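Local coordinates for Lmo0181 protein (Listeria monocytogenes serovar 1/2a, PDB 5F7V) that binds the cyclic glucan cycloalternan as a membrane-linked extracellular substrate-binding protein, probably delivering it to an ABC transporter for uptake, at residues Y17-A22 and V45-I50; G66-A71 and G286-S291; G26-E31 and I315-E320. All coordinates share one frame; numbering follows the deposited sequence. Where two conformers were deposited one is given.

How the interactions relate
The chain starts in strand 13-19, turns through residues 20-22 into helix 27-39 and returns in strand 43-49, which interaction 1 pairs with the first strand in parallel. Interaction 2 opens later, after helix 52-64, and closes a long loop of 214 residues where 66-71 meets the end of strand 278-287. Interaction 3 closes a still longer loop, from the start of helix 27-39 to the end of helix 308-316; it encloses interaction 2 and crosses interaction 1, whose segments alternate with its own. Interactions 1 and 2 meet within one sheet, where Tyr18 N lies 3.1 Å from Ala71 O; interactions 1 and 3 touch through Ala22, Leu29 and Trp319.

Interaction 1 (Y17-A22 and V45-I50); sequences YYQFSA and VNVQTI. With GLC (alpha-D-glucopyranose), chain B.
Tyr17 and Gln19 pair with strand 45-49 in parallel, their amides and carbonyls both turned to it. Tyr17 N gives its hydrogen to Asn46 O, and Tyr17 O accepts from Gln48 N at 2.9 Å; one step on, Gln19 N donates to Gln48 O and Gln19 O accepts from Ile50 N. Between them, the backbone of Tyr18 is hydrogen-bonded to Ala71 and Glu73 of the next strand. The Gln19 side chain ties the loop after the strand to the neighbouring strand. With CG between backbone N and carbonyl carbon (chi1 72°) and the chain bent about CB-CG, its amide folds back over the turn: OE1 takes Ala22 N on an in-plane lone pair at 2.9 Å, while NE2 donates to both Ala22 O and Thr49 OG1, each 3.0 Å away and near the amide plane. Phe20 O accepts from O6 of the chain B glucose at 2.7 Å and from a water, which also donates to Ile50 O. The edge of the Phe20 ring faces O4 of that sugar. Beside these bonds the Tyr18 ring lies along Gln48, ring and amide planes 76° apart, and its CZ meets Ile50 CG1 at 3.6 Å. In this beta-alpha-beta crossover of the solute-binding fold, Tyr18 packs on helix 52-64 and Tyr17 on strands 71-75 and 278-287, while Gln19 and Val47 lie against Leu29 of helix 27-39.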
ATOM      1  N   TYR A  17      -8.985  19.370  -2.324  1.00  7.37           N
ATOM      2  CA  TYR A  17      -8.335  18.160  -1.789  1.00  6.78           C
ATOM      3  C   TYR A  17      -8.246  17.153  -2.906  1.00  7.11           C
ATOM      4  O   TYR A  17      -9.269  16.807  -3.470  1.00  7.60           O
ATOM      5  CB  TYR A  17      -9.107  17.603  -0.583  1.00  6.36           C
ATOM      6  CG  TYR A  17      -8.550  16.275  -0.071  1.00  5.90           C
ATOM      7  CD1 TYR A  17      -7.190  16.142   0.207  1.00  5.78           C
ATOM      8  CD2 TYR A  17      -9.383  15.175   0.116  1.00  5.87           C
ATOM      9  CE1 TYR A  17      -6.673  14.955   0.665  1.00  5.62           C
ATOM     10  CE2 TYR A  17      -8.873  13.992   0.606  1.00  5.70           C
ATOM     11  CZ  TYR A  17      -7.527  13.889   0.854  1.00  5.52           C
ATOM     12  OH  TYR A  17      -6.960  12.694   1.282  1.00  5.68           O
ATOM     13  N   TYR A  18      -7.026  16.762  -3.253  1.00  7.31           N
ATOM     14  CA  TYR A  18      -6.739  15.810  -4.337  1.00  7.95           C
ATOM     15  C   TYR A  18      -6.370  14.507  -3.654  1.00  7.04           C
ATOM     16  O   TYR A  18      -5.575  14.517  -2.699  1.00  6.67           O
ATOM     17  CB  TYR A  18      -5.599  16.401  -5.127  1.00  9.46           C
ATOM     18  CG  TYR A  18      -5.325  16.083  -6.556  1.00 11.64           C
ATOM     19  CD1 TYR A  18      -5.847  16.816  -7.612  1.00 13.10           C
ATOM     20  CD2 TYR A  18      -4.422  15.073  -6.852  1.00 12.12           C
ATOM     21  CE1 TYR A  18      -5.523  16.519  -8.921  1.00 14.75           C
ATOM     22  CE2 TYR A  18      -4.082  14.737  -8.144  1.00 13.68           C
ATOM     23  CZ  TYR A  18      -4.628  15.465  -9.189  1.00 14.91           C
ATOM     24  OH  TYR A  18      -4.205  15.038 -10.436  1.00 17.91           O
ATOM     25  N   GLN A  19      -6.973  13.391  -4.058  1.00  6.77           N
ATOM     26  CA  GLN A  19      -6.693  12.109  -3.372  1.00  6.29           C
ATOM     27  C   GLN A  19      -6.903  10.904  -4.278  1.00  6.70           C
ATOM     28  O   GLN A  19      -7.477  11.020  -5.361  1.00  7.09           O
ATOM     29  CB  GLN A  19      -7.542  12.020  -2.101  1.00  6.07           C
ATOM     30  CG  GLN A  19      -9.033  11.782  -2.347  1.00  6.40           C
ATOM     31  CD  GLN A  19      -9.378  10.302  -2.379  1.00  6.92           C
ATOM     32  OE1 GLN A  19      -9.033   9.557  -1.463  1.00  6.83           O
ATOM     33  NE2 GLN A  19     -10.093   9.893  -3.415  1.00  7.71           N
ATOM     34  N   PHE A  20      -6.433   9.763  -3.799  1.00  6.56           N
ATOM     35  CA  PHE A  20      -6.546   8.479  -4.472  1.00  7.15           C
ATOM     36  C   PHE A  20      -7.129   7.358  -3.655  1.00  7.59           C
ATOM     37  O   PHE A  20      -7.655   6.440  -4.240  1.00  8.40           O
ATOM     38  CB  PHE A  20      -5.187   7.984  -5.012  1.00  7.19           C
ATOM     39  CG  PHE A  20      -4.170   7.773  -3.929  1.00  6.81           C
ATOM     40  CD1 PHE A  20      -4.108   6.578  -3.206  1.00  7.11           C
ATOM     41  CD2 PHE A  20      -3.309   8.788  -3.597  1.00  6.41           C
ATOM     42  CE1 PHE A  20      -3.203   6.470  -2.152  1.00  7.05           C
ATOM     43  CE2 PHE A  20      -2.391   8.664  -2.591  1.00  6.37           C
ATOM     44  CZ  PHE A  20      -2.338   7.502  -1.848  1.00  6.68           C
ATOM     45  N   SER A  21      -7.021   7.380  -2.321  1.00  7.39           N
ATOM     46  CA  SER A  21      -7.260   6.126  -1.607  1.00  8.24           C
ATOM     47  C   SER A  21      -8.722   5.758  -1.385  1.00  9.49           C
ATOM     48  O   SER A  21      -9.001   4.597  -1.155  1.00 10.43           O
ATOM     49  CB  SER A  21      -6.506   6.133  -0.277  1.00  7.90           C
ATOM     50  OG  SER A  21      -7.058   7.020   0.682  1.00  7.22           O
ATOM     51  N   ALA A  22      -9.613   6.745  -1.447  1.00 10.08           N
ATOM     52  CA  ALA A  22     -11.049   6.479  -1.451  1.00 12.31           C
ATOM     53  C   ALA A  22     -11.502   6.307  -2.913  1.00 14.87           C
ATOM     54  O   ALA A  22     -11.105   7.085  -3.821  1.00 15.25           O
ATOM     55  CB  ALA A  22     -11.838   7.659  -0.911  1.00 11.65           C
ATOM     56  N   VAL A  45     -14.916  21.863   1.221  1.00 11.50           N
ATOM     57  CA  VAL A  45     -13.840  21.029   0.657  1.00 10.42           C
ATOM     58  C   VAL A  45     -14.308  20.456  -0.679  1.00 10.78           C
ATOM     59  O   VAL A  45     -15.300  19.742  -0.735  1.00 11.57           O
ATOM     60  CB  VAL A  45     -13.493  19.851   1.584  1.00 10.09           C
ATOM     61  CG1 VAL A  45     -12.321  19.038   1.059  1.00  9.22           C
ATOM     62  CG2 VAL A  45     -13.133  20.342   2.973  1.00 10.26           C
ATOM     63  N   ASN A  46     -13.564  20.762  -1.740  0.60 10.45           N
ATOM     64  CA  ASN A  46     -13.862  20.304  -3.092  0.60 11.01           C
ATOM     65  C   ASN A  46     -12.857  19.211  -3.434  0.60 10.22           C
ATOM     66  O   ASN A  46     -11.674  19.499  -3.648  0.60  9.74           O
ATOM     67  CB  ASN A  46     -13.729  21.469  -4.062  0.60 11.66           C
ATOM     68  CG  ASN A  46     -14.641  22.621  -3.717  0.60 12.66           C
ATOM     69  OD1 ASN A  46     -15.855  22.464  -3.686  0.60 13.88           O
ATOM     70  ND2 ASN A  46     -14.058  23.779  -3.487  0.60 12.61           N
ATOM     71  N   VAL A  47     -13.352  17.980  -3.488  1.00 10.42           N
ATOM     72  CA  VAL A  47     -12.534  16.762  -3.659  1.00  9.94           C
ATOM     73  C   VAL A  47     -12.382  16.408  -5.131  1.00 10.44           C
ATOM     74  O   VAL A  47     -13.370  16.407  -5.870  1.00 11.55           O
ATOM     75  CB  VAL A  47     -13.164  15.573  -2.909  1.00 10.30           C
ATOM     76  CG1 VAL A  47     -12.368  14.285  -3.088  1.00 10.09           C
ATOM     77  CG2 VAL A  47     -13.291  15.918  -1.418  1.00 10.16           C
ATOM     78  N   GLN A  48     -11.146  16.131  -5.549  0.50  9.90           N
ATOM     79  CA  GLN A  48     -10.875  15.542  -6.859  0.50 10.69           C
ATOM     80  C   GLN A  48     -10.176  14.211  -6.630  0.50 10.01           C
ATOM     81  O   GLN A  48      -9.177  14.132  -5.916  0.50  8.97           O
ATOM     82  CB  GLN A  48     -10.020  16.463  -7.737  0.50 11.16           C
ATOM     83  CG  GLN A  48      -9.895  15.995  -9.184  0.50 12.57           C
ATOM     84  CD  GLN A  48      -9.092  16.920 -10.088  0.50 13.43           C
ATOM     85  OE1 GLN A  48      -8.461  17.881  -9.638  0.50 13.63           O
ATOM     86  NE2 GLN A  48      -9.114  16.622 -11.374  0.50 14.87           N
ATOM     87  N   THR A  49     -10.731  13.170  -7.235  1.00 10.71           N
ATOM     88  CA  THR A  49     -10.198  11.821  -7.127  1.00 10.61           C
ATOM     89  C   THR A  49      -9.571  11.393  -8.433  1.00 11.30           C
ATOM     90  O   THR A  49     -10.160  11.566  -9.514  1.00 12.69           O
ATOM     91  CB  THR A  49     -11.342  10.892  -6.770  1.00 11.45           C
ATOM     92  OG1 THR A  49     -11.807  11.290  -5.481  1.00 10.97           O
ATOM     93  CG2 THR A  49     -10.921   9.425  -6.770  1.00 11.67           C
ATOM     94  N   ILE A  50      -8.388  10.798  -8.318  1.00 10.69           N
ATOM     95  CA  ILE A  50      -7.666  10.210  -9.449  1.00 11.44           C
ATOM     96  C   ILE A  50      -7.306   8.791  -9.085  1.00 11.24           C
ATOM     97  O   ILE A  50      -6.860   8.554  -7.948  1.00 10.34           O
ATOM     98  CB  ILE A  50      -6.374  10.985  -9.803  1.00 11.46           C
ATOM     99  CG1 ILE A  50      -6.648  12.499  -9.849  1.00 12.07           C
ATOM    100  CG2 ILE A  50      -5.736  10.444 -11.077  1.00 12.48           C
ATOM    101  CD1 ILE A  50      -7.593  12.903 -10.903  1.00 13.73           C
TER
HETATM  102  C1  GLC B   3      -4.562   0.657  -5.180  0.70  3.17           C
HETATM  103  C2  GLC B   3      -3.473   1.095  -4.219  0.70  3.08           C
HETATM  104  C3  GLC B   3      -4.035   1.490  -2.863  0.70  3.06           C
HETATM  105  C4  GLC B   3      -5.080   2.566  -3.074  0.70  3.27           C
HETATM  106  C5  GLC B   3      -6.178   1.988  -3.977  0.70  3.47           C
HETATM  107  C6  GLC B   3      -7.327   2.963  -4.200  0.70  3.78           C
HETATM  108  O2  GLC B   3      -2.529   0.034  -4.081  0.70  2.99           O
HETATM  109  O3  GLC B   3      -3.017   2.109  -2.080  0.70  2.78           O
HETATM  110  O4  GLC B   3      -5.592   3.039  -1.825  0.70  3.55           O
HETATM  111  O5  GLC B   3      -5.586   1.641  -5.231  0.70  3.33           O
HETATM  112  O6  GLC B   3      -6.845   4.020  -5.027  0.70  4.39           O
HETATM  113  O   HOH W   1      -8.878   6.590  -6.567  1.00 24.81           O

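Interaction 2 (G66-A71 and G286-S291); sequences GDAPDA and GVSKDS
Ala71 and Val287 form an antiparallel, non-hydrogen-bonded pair where strand 71-75 begins, near the C-terminal end of strand 278-287, inside the mixed sheet of this solute-binding fold. The backbone bond next to the pair is from Ser288 N to Asp70 O, 2.9 Å long. Two CA-H...O contacts accompany it: Val287 CA approaches the same Asp70 O, so this oxygen is met twice, and Ala71 CA lies 3.2 Å from Gly286 O. Van der Waals contacts extend the joint beyond this pair, where Ser288 CB touches Pro69 O at 3.3 Å and Ala68 CB rests against Ser288 OG. Pro69 packs on Thr16 and Tyr18 of strand 13-19 and on Leu59 of helix 52-64, while Val287 packs on Ala297 of helix 294-306. Within 286-291 the chain reverses in a type I turn from Ser288 to Ser291, closed by Ser291 N to Ser288 O. Ser288 OG, held anti to its own N (chi1 171°), accepts from Asp290 N in an ST turn. The turn brings Ser291 back to the side chain of Asp70, and the hydroxyl there also accepts from Lys293 N. Ser291 OG donates to Asp70 OD1 at 2.7 Å, from the anti side and 29° out of the carboxylate plane.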
ATOM      1  N   GLY A  66       1.550  25.117 -11.741  1.00 20.17           N
ATOM      2  CA  GLY A  66       1.122  26.247 -10.917  1.00 19.63           C
ATOM      3  C   GLY A  66      -0.296  26.260 -10.389  1.00 18.54           C
ATOM      4  O   GLY A  66      -0.765  27.338 -10.024  1.00 18.54           O
ATOM      5  N   ASP A  67      -0.960  25.102 -10.328  1.00 17.73           N
ATOM      6  CA  ASP A  67      -2.286  25.030  -9.692  1.00 16.93           C
ATOM      7  C   ASP A  67      -2.344  23.845  -8.761  1.00 15.06           C
ATOM      8  O   ASP A  67      -3.159  22.943  -8.967  1.00 15.06           O
ATOM      9  CB  ASP A  67      -3.455  24.970 -10.708  1.00 18.36           C
ATOM     10  CG  ASP A  67      -4.821  25.251 -10.073  1.00 18.56           C
ATOM     11  OD1 ASP A  67      -4.972  25.926  -9.016  1.00 18.62           O
ATOM     12  OD2 ASP A  67      -5.826  24.820 -10.699  1.00 20.48           O
ATOM     13  N   ALA A  68      -1.451  23.857  -7.781  1.00 13.50           N
ATOM     14  CA  ALA A  68      -1.460  22.824  -6.765  1.00 12.04           C
ATOM     15  C   ALA A  68      -2.773  22.809  -5.986  1.00 11.17           C
ATOM     16  O   ALA A  68      -3.334  23.853  -5.670  1.00 11.61           O
ATOM     17  CB  ALA A  68      -0.303  23.034  -5.801  1.00 11.65           C
ATOM     18  N   PRO A  69      -3.284  21.620  -5.697  1.00 10.24           N
ATOM     19  CA  PRO A  69      -4.386  21.517  -4.746  1.00  9.63           C
ATOM     20  C   PRO A  69      -3.956  22.073  -3.388  1.00  8.88           C
ATOM     21  O   PRO A  69      -2.796  21.996  -3.035  1.00  8.62           O
ATOM     22  CB  PRO A  69      -4.623  20.003  -4.643  1.00  9.41           C
ATOM     23  CG  PRO A  69      -3.862  19.364  -5.761  1.00  9.85           C
ATOM     24  CD  PRO A  69      -2.743  20.306  -6.085  1.00 10.07           C
ATOM     25  N   ASP A  70      -4.877  22.638  -2.619  1.00  8.66           N
ATOM     26  CA  ASP A  70      -4.501  23.125  -1.304  1.00  8.26           C
ATOM     27  C   ASP A  70      -4.040  22.010  -0.389  1.00  7.59           C
ATOM     28  O   ASP A  70      -3.099  22.207   0.364  1.00  7.47           O
ATOM     29  CB  ASP A  70      -5.654  23.856  -0.645  1.00  8.56           C
ATOM     30  CG  ASP A  70      -6.123  25.047  -1.427  1.00  9.21           C
ATOM     31  OD1 ASP A  70      -5.326  25.994  -1.601  1.00  9.80           O
ATOM     32  OD2 ASP A  70      -7.274  25.011  -1.884  1.00  9.69           O
ATOM     33  N   ALA A  71      -4.716  20.871  -0.459  1.00  7.46           N
ATOM     34  CA  ALA A  71      -4.368  19.714   0.339  1.00  7.11           C
ATOM     35  C   ALA A  71      -4.306  18.537  -0.626  1.00  7.09           C
ATOM     36  O   ALA A  71      -5.108  18.465  -1.554  1.00  7.44           O
ATOM     37  CB  ALA A  71      -5.400  19.482   1.415  1.00  7.16           C
ATOM     38  N   GLY A 286      -0.802  16.332   2.807  1.00  4.90           N
ATOM     39  CA  GLY A 286       0.089  17.469   2.748  1.00  5.27           C
ATOM     40  C   GLY A 286      -0.645  18.733   2.361  1.00  5.39           C
ATOM     41  O   GLY A 286      -1.719  18.670   1.790  1.00  5.31           O
ATOM     42  N   VAL A 287      -0.061  19.865   2.700  1.00  5.77           N
ATOM     43  CA  VAL A 287      -0.618  21.183   2.367  1.00  6.15           C
ATOM     44  C   VAL A 287       0.347  21.825   1.382  1.00  6.88           C
ATOM     45  O   VAL A 287       1.568  21.812   1.585  1.00  7.25           O
ATOM     46  CB  VAL A 287      -0.779  22.047   3.625  1.00  6.21           C
ATOM     47  CG1 VAL A 287      -1.274  23.448   3.292  1.00  6.62           C
ATOM     48  CG2 VAL A 287      -1.744  21.360   4.569  1.00  5.86           C
ATOM     49  N   SER A 288      -0.166  22.342   0.271  1.00  7.38           N
ATOM     50  CA  SER A 288       0.709  23.000  -0.694  1.00  8.40           C
ATOM     51  C   SER A 288       1.445  24.191  -0.084  1.00  9.20           C
ATOM     52  O   SER A 288       0.863  25.058   0.552  1.00  8.98           O
ATOM     53  CB  SER A 288      -0.085  23.491  -1.904  1.00  8.82           C
ATOM     54  OG  SER A 288       0.725  24.302  -2.724  1.00  9.69           O
ATOM     55  N   LYS A 289       2.745  24.217  -0.321  1.00 10.46           N
ATOM     56  CA  LYS A 289       3.564  25.346   0.085  1.00 11.96           C
ATOM     57  C   LYS A 289       3.068  26.669  -0.443  1.00 12.69           C
ATOM     58  O   LYS A 289       3.298  27.671   0.201  1.00 12.76           O
ATOM     59  CB  LYS A 289       5.005  25.152  -0.393  1.00 13.66           C
ATOM     60  CG  LYS A 289       5.953  26.231   0.098  1.00 15.44           C
ATOM     61  CD  LYS A 289       7.345  25.644   0.130  1.00 17.31           C
ATOM     62  CE  LYS A 289       8.334  26.371   1.014  1.00 18.98           C
ATOM     63  NZ  LYS A 289       9.538  25.496   0.867  1.00 20.46           N
ATOM     64  N   ASP A 290       2.407  26.663  -1.597  1.00 13.29           N
ATOM     65  CA  ASP A 290       1.982  27.911  -2.219  1.00 14.76           C
ATOM     66  C   ASP A 290       0.517  28.258  -1.994  1.00 13.93           C
ATOM     67  O   ASP A 290       0.044  29.271  -2.516  1.00 14.69           O
ATOM     68  CB  ASP A 290       2.334  27.846  -3.713  1.00 16.69           C
ATOM     69  CG  ASP A 290       3.822  27.934  -3.973  1.00 18.91           C
ATOM     70  OD1 ASP A 290       4.601  28.547  -3.184  1.00 21.00           O
ATOM     71  OD2 ASP A 290       4.230  27.414  -5.035  1.00 22.50           O
ATOM     72  N   SER A 291      -0.194  27.455  -1.208  1.00 12.78           N
ATOM     73  CA  SER A 291      -1.590  27.753  -0.922  1.00 12.50           C
ATOM     74  C   SER A 291      -1.755  29.017  -0.085  1.00 12.96           C
ATOM     75  O   SER A 291      -0.973  29.260   0.824  1.00 12.40           O
ATOM     76  CB  SER A 291      -2.229  26.580  -0.189  1.00 11.62           C
ATOM     77  OG  SER A 291      -3.559  26.903   0.222  1.00 11.43           O
TER

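Interaction 3 (G26-E31 and I315-E320). With GLC (alpha-D-glucopyranose), chain C.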
ATOM      1  N   GLY A  26     -17.102   6.352  -3.144  1.00 25.74           N
ATOM      2  CA  GLY A  26     -16.851   7.588  -2.391  1.00 24.13           C
ATOM      3  C   GLY A  26     -17.565   7.684  -1.048  1.00 23.87           C
ATOM      4  O   GLY A  26     -17.535   8.751  -0.406  1.00 23.02           O
ATOM      5  N   LYS A  27     -18.201   6.596  -0.617  1.00 23.68           N
ATOM      6  CA  LYS A  27     -19.064   6.622   0.561  1.00 23.28           C
ATOM      7  C   LYS A  27     -18.375   7.194   1.808  1.00 20.04           C
ATOM      8  O   LYS A  27     -18.809   8.205   2.372  1.00 19.32           O
ATOM      9  CB  LYS A  27     -19.651   5.223   0.799  1.00 25.57           C
ATOM     10  CG  LYS A  27     -20.407   4.990   2.096  1.00 27.01           C
ATOM     11  CD  LYS A  27     -20.998   3.586   2.124  1.00 29.48           C
ATOM     12  CE  LYS A  27     -21.901   3.394   3.328  1.00 31.27           C
ATOM     13  NZ  LYS A  27     -21.186   3.654   4.607  1.00 30.52           N
ATOM     14  N   ALA A  28     -17.302   6.548   2.235  1.00 17.54           N
ATOM     15  CA  ALA A  28     -16.645   6.951   3.464  1.00 15.58           C
ATOM     16  C   ALA A  28     -16.088   8.373   3.367  1.00 13.72           C
ATOM     17  O   ALA A  28     -16.296   9.194   4.276  1.00 12.86           O
ATOM     18  CB  ALA A  28     -15.519   5.997   3.790  1.00 15.59           C
ATOM     19  N   LEU A  29     -15.434   8.694   2.260  1.00 12.46           N
ATOM     20  CA  LEU A  29     -14.817  10.011   2.175  1.00 11.30           C
ATOM     21  C   LEU A  29     -15.887  11.094   2.141  1.00 11.49           C
ATOM     22  O   LEU A  29     -15.723  12.138   2.782  1.00 10.33           O
ATOM     23  CB  LEU A  29     -13.911  10.126   0.951  1.00 10.84           C
ATOM     24  CG  LEU A  29     -13.202  11.484   0.781  1.00  9.92           C
ATOM     25  CD1 LEU A  29     -12.373  11.957   1.956  1.00  9.46           C
ATOM     26  CD2 LEU A  29     -12.378  11.379  -0.493  1.00  9.83           C
ATOM     27  N   ASP A  30     -16.959  10.870   1.401  1.00 12.53           N
ATOM     28  CA  ASP A  30     -18.053  11.850   1.368  1.00 13.38           C
ATOM     29  C   ASP A  30     -18.635  12.111   2.768  1.00 12.85           C
ATOM     30  O   ASP A  30     -18.901  13.271   3.115  1.00 12.13           O
ATOM     31  CB  ASP A  30     -19.154  11.449   0.395  1.00 15.93           C
ATOM     32  CG  ASP A  30     -18.722  11.458  -1.088  1.00 17.19           C
ATOM     33  OD1 ASP A  30     -17.617  11.944  -1.378  1.00 18.72           O
ATOM     34  OD2 ASP A  30     -19.480  10.982  -1.966  1.00 20.78           O
ATOM     35  N   GLU A  31     -18.806  11.064   3.564  1.00 12.69           N
ATOM     36  CA  GLU A  31     -19.293  11.223   4.923  1.00 12.86           C
ATOM     37  C   GLU A  31     -18.294  11.983   5.781  1.00 11.31           C
ATOM     38  O   GLU A  31     -18.703  12.839   6.547  1.00 10.99           O
ATOM     39  CB  GLU A  31     -19.584   9.869   5.546  1.00 14.30           C
ATOM     40  CG  GLU A  31     -20.474  10.010   6.759  1.00 15.79           C
ATOM     41  CD  GLU A  31     -20.792   8.687   7.421  1.00 17.77           C
ATOM     42  OE1 GLU A  31     -20.488   7.611   6.845  1.00 19.02           O
ATOM     43  OE2 GLU A  31     -21.365   8.799   8.533  1.00 19.36           O
ATOM     44  N   ILE A 315     -13.398   3.083  10.180  1.00  8.24           N
ATOM     45  CA  ILE A 315     -13.583   1.760  10.736  1.00  8.92           C
ATOM     46  C   ILE A 315     -14.841   1.098  10.188  1.00  9.98           C
ATOM     47  O   ILE A 315     -14.812  -0.060   9.747  1.00 10.28           O
ATOM     48  CB  ILE A 315     -13.554   1.813  12.282  1.00  9.26           C
ATOM     49  CG1 ILE A 315     -12.173   2.151  12.852  1.00  8.71           C
ATOM     50  CG2 ILE A 315     -14.129   0.529  12.886  1.00 10.04           C
ATOM     51  CD1 ILE A 315     -11.123   1.058  12.779  1.00  8.53           C
ATOM     52  N   ASP A 316     -15.935   1.837  10.216  1.00 11.03           N
ATOM     53  CA  ASP A 316     -17.188   1.264   9.718  1.00 12.66           C
ATOM     54  C   ASP A 316     -17.137   0.807   8.268  1.00 12.36           C
ATOM     55  O   ASP A 316     -17.817  -0.154   7.898  1.00 13.47           O
ATOM     56  CB  ASP A 316     -18.337   2.273   9.861  1.00 14.22           C
ATOM     57  CG  ASP A 316     -19.670   1.619   9.636  1.00 16.48           C
ATOM     58  OD1 ASP A 316     -19.974   0.615  10.315  1.00 17.90           O
ATOM     59  OD2 ASP A 316     -20.392   2.106   8.743  1.00 19.02           O
ATOM     60  N   ASN A 317     -16.326   1.484   7.472  1.00 11.24           N
ATOM     61  CA  ASN A 317     -16.185   1.178   6.054  1.00 11.33           C
ATOM     62  C   ASN A 317     -15.001   0.285   5.689  1.00 10.39           C
ATOM     63  O   ASN A 317     -14.758   0.084   4.493  1.00 10.56           O
ATOM     64  CB  ASN A 317     -16.168   2.507   5.282  1.00 11.44           C
ATOM     65  CG  ASN A 317     -17.540   3.144   5.270  1.00 12.83           C
ATOM     66  OD1 ASN A 317     -18.446   2.692   4.549  1.00 14.85           O
ATOM     67  ND2 ASN A 317     -17.759   4.107   6.145  1.00 12.83           N
ATOM     68  N   ASN A 318     -14.283  -0.243   6.682  1.00  9.64           N
ATOM     69  CA  ASN A 318     -13.102  -1.083   6.472  1.00  9.11           C
ATOM     70  C   ASN A 318     -12.042  -0.382   5.645  1.00  8.30           C
ATOM     71  O   ASN A 318     -11.279  -1.056   4.953  1.00  8.24           O
ATOM     72  CB  ASN A 318     -13.466  -2.402   5.796  1.00  9.76           C
ATOM     73  CG  ASN A 318     -14.414  -3.238   6.618  1.00 10.49           C
ATOM     74  OD1 ASN A 318     -14.098  -3.615   7.744  1.00 10.38           O
ATOM     75  ND2 ASN A 318     -15.569  -3.557   6.049  1.00 11.46           N
ATOM     76  N   TRP A 319     -11.988   0.949   5.703  1.00  7.74           N
ATOM     77  CA  TRP A 319     -11.146   1.730   4.788  1.00  7.33           C
ATOM     78  C   TRP A 319      -9.751   1.880   5.356  1.00  6.61           C
ATOM     79  O   TRP A 319      -9.395   2.883   5.944  1.00  6.18           O
ATOM     80  CB  TRP A 319     -11.832   3.046   4.452  1.00  7.51           C
ATOM     81  CG  TRP A 319     -11.027   3.907   3.535  1.00  7.47           C
ATOM     82  CD1 TRP A 319     -10.029   3.523   2.682  1.00  7.68           C
ATOM     83  CD2 TRP A 319     -11.145   5.325   3.416  1.00  7.36           C
ATOM     84  NE1 TRP A 319      -9.548   4.626   2.036  1.00  7.50           N
ATOM     85  CE2 TRP A 319     -10.200   5.750   2.470  1.00  7.30           C
ATOM     86  CE3 TRP A 319     -11.965   6.283   4.022  1.00  7.60           C
ATOM     87  CZ2 TRP A 319     -10.045   7.104   2.143  1.00  7.21           C
ATOM     88  CZ3 TRP A 319     -11.807   7.615   3.665  1.00  7.64           C
ATOM     89  CH2 TRP A 319     -10.857   8.010   2.738  1.00  7.31           C
ATOM     90  N   GLU A 320      -8.962   0.824   5.200  1.00  6.54           N
ATOM     91  CA  GLU A 320      -7.628   0.731   5.823  1.00  6.31           C
ATOM     92  C   GLU A 320      -7.820   0.863   7.333  1.00  6.38           C
ATOM     93  O   GLU A 320      -8.839   0.410   7.844  1.00  7.44           O
ATOM     94  CB  GLU A 320      -6.631   1.710   5.229  1.00  5.84           C
ATOM     95  CG  GLU A 320      -6.480   1.489   3.719  1.00  6.06           C
ATOM     96  CD  GLU A 320      -5.339   2.234   3.081  1.00  5.91           C
ATOM     97  OE1 GLU A 320      -4.647   3.049   3.777  1.00  5.48           O
ATOM     98  OE2 GLU A 320      -5.180   2.006   1.861  1.00  6.31           O
TER
HETATM   99  C1  GLC C   4      -2.490   1.340  -1.018  1.00  2.56           C
HETATM  100  C2  GLC C   4      -2.149   2.254   0.137  1.00  2.43           C
HETATM  101  C3  GLC C   4      -0.959   3.127  -0.219  1.00  2.38           C
HETATM  102  C4  GLC C   4       0.198   2.277  -0.730  1.00  2.28           C
HETATM  103  C5  GLC C   4      -0.259   1.420  -1.904  1.00  2.35           C
HETATM  104  C6  GLC C   4       0.815   0.453  -2.386  1.00  2.35           C
HETATM  105  O2  GLC C   4      -3.299   3.046   0.451  1.00  2.46           O
HETATM  106  O3  GLC C   4      -0.557   3.808   0.966  1.00  2.35           O
HETATM  107  O4  GLC C   4       1.207   3.166  -1.218  1.00  2.40           O
HETATM  108  O5  GLC C   4      -1.366   0.597  -1.474  1.00  2.36           O
HETATM  109  O6  GLC C   4       0.136  -0.382  -3.352  1.00  2.41           O
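A helix start packs here against a helix end: the first turn of helix 27-39 meets the Schellman motif that closes helix 308-316, and the chain then runs on to the sugar site of this solute-binding fold. The contact is part apolar, part polar. On its apolar side Ala28 and Leu29 meet the six-membered ring of Trp319, with Ala28 CB 3.6 Å from CE3 and Leu29 CB 4.1 Å from CH2. The indole is carried there by a CG that stands opposite the backbone N about CA-CB (chi1 179°). Ala22 and Arg314 also touch this indole, the latter as a cation-pi partner, and its NE1 makes a weak hydrogen bond to Ser21 O. Ala28 CB serves a second neighbour, since Asn317 ND2 lies 3.8 Å from it. On the polar side Lys27 reaches along with an extended chain that bends only at its last torsion, chi4 -57°, bringing the ammonium back to Asn317 and crossing its side chain at about a right angle. Lys27 NZ donates to Asn317 OD1 at 2.9 Å, in the carbonyl plane and on a lone pair. The other end of that amide, ND2, bonds to Ile313 O, so both ends of the Asn317 amide are engaged and its rotation is fixed. Asp316 OD2 lies 4.5 Å from Lys27 NZ, beyond a salt bridge, but its charge may still favour the ammonium. Past the helix, Asn318 takes the positive-phi position of the Schellman motif, and an inverse gamma turn centred on Trp319 leads to Glu320 in the pocket. There Glu320 OE1 is held by Ser126, while Glu320 OE2 accepts from O2 of the chain C glucose at 2.6 Å.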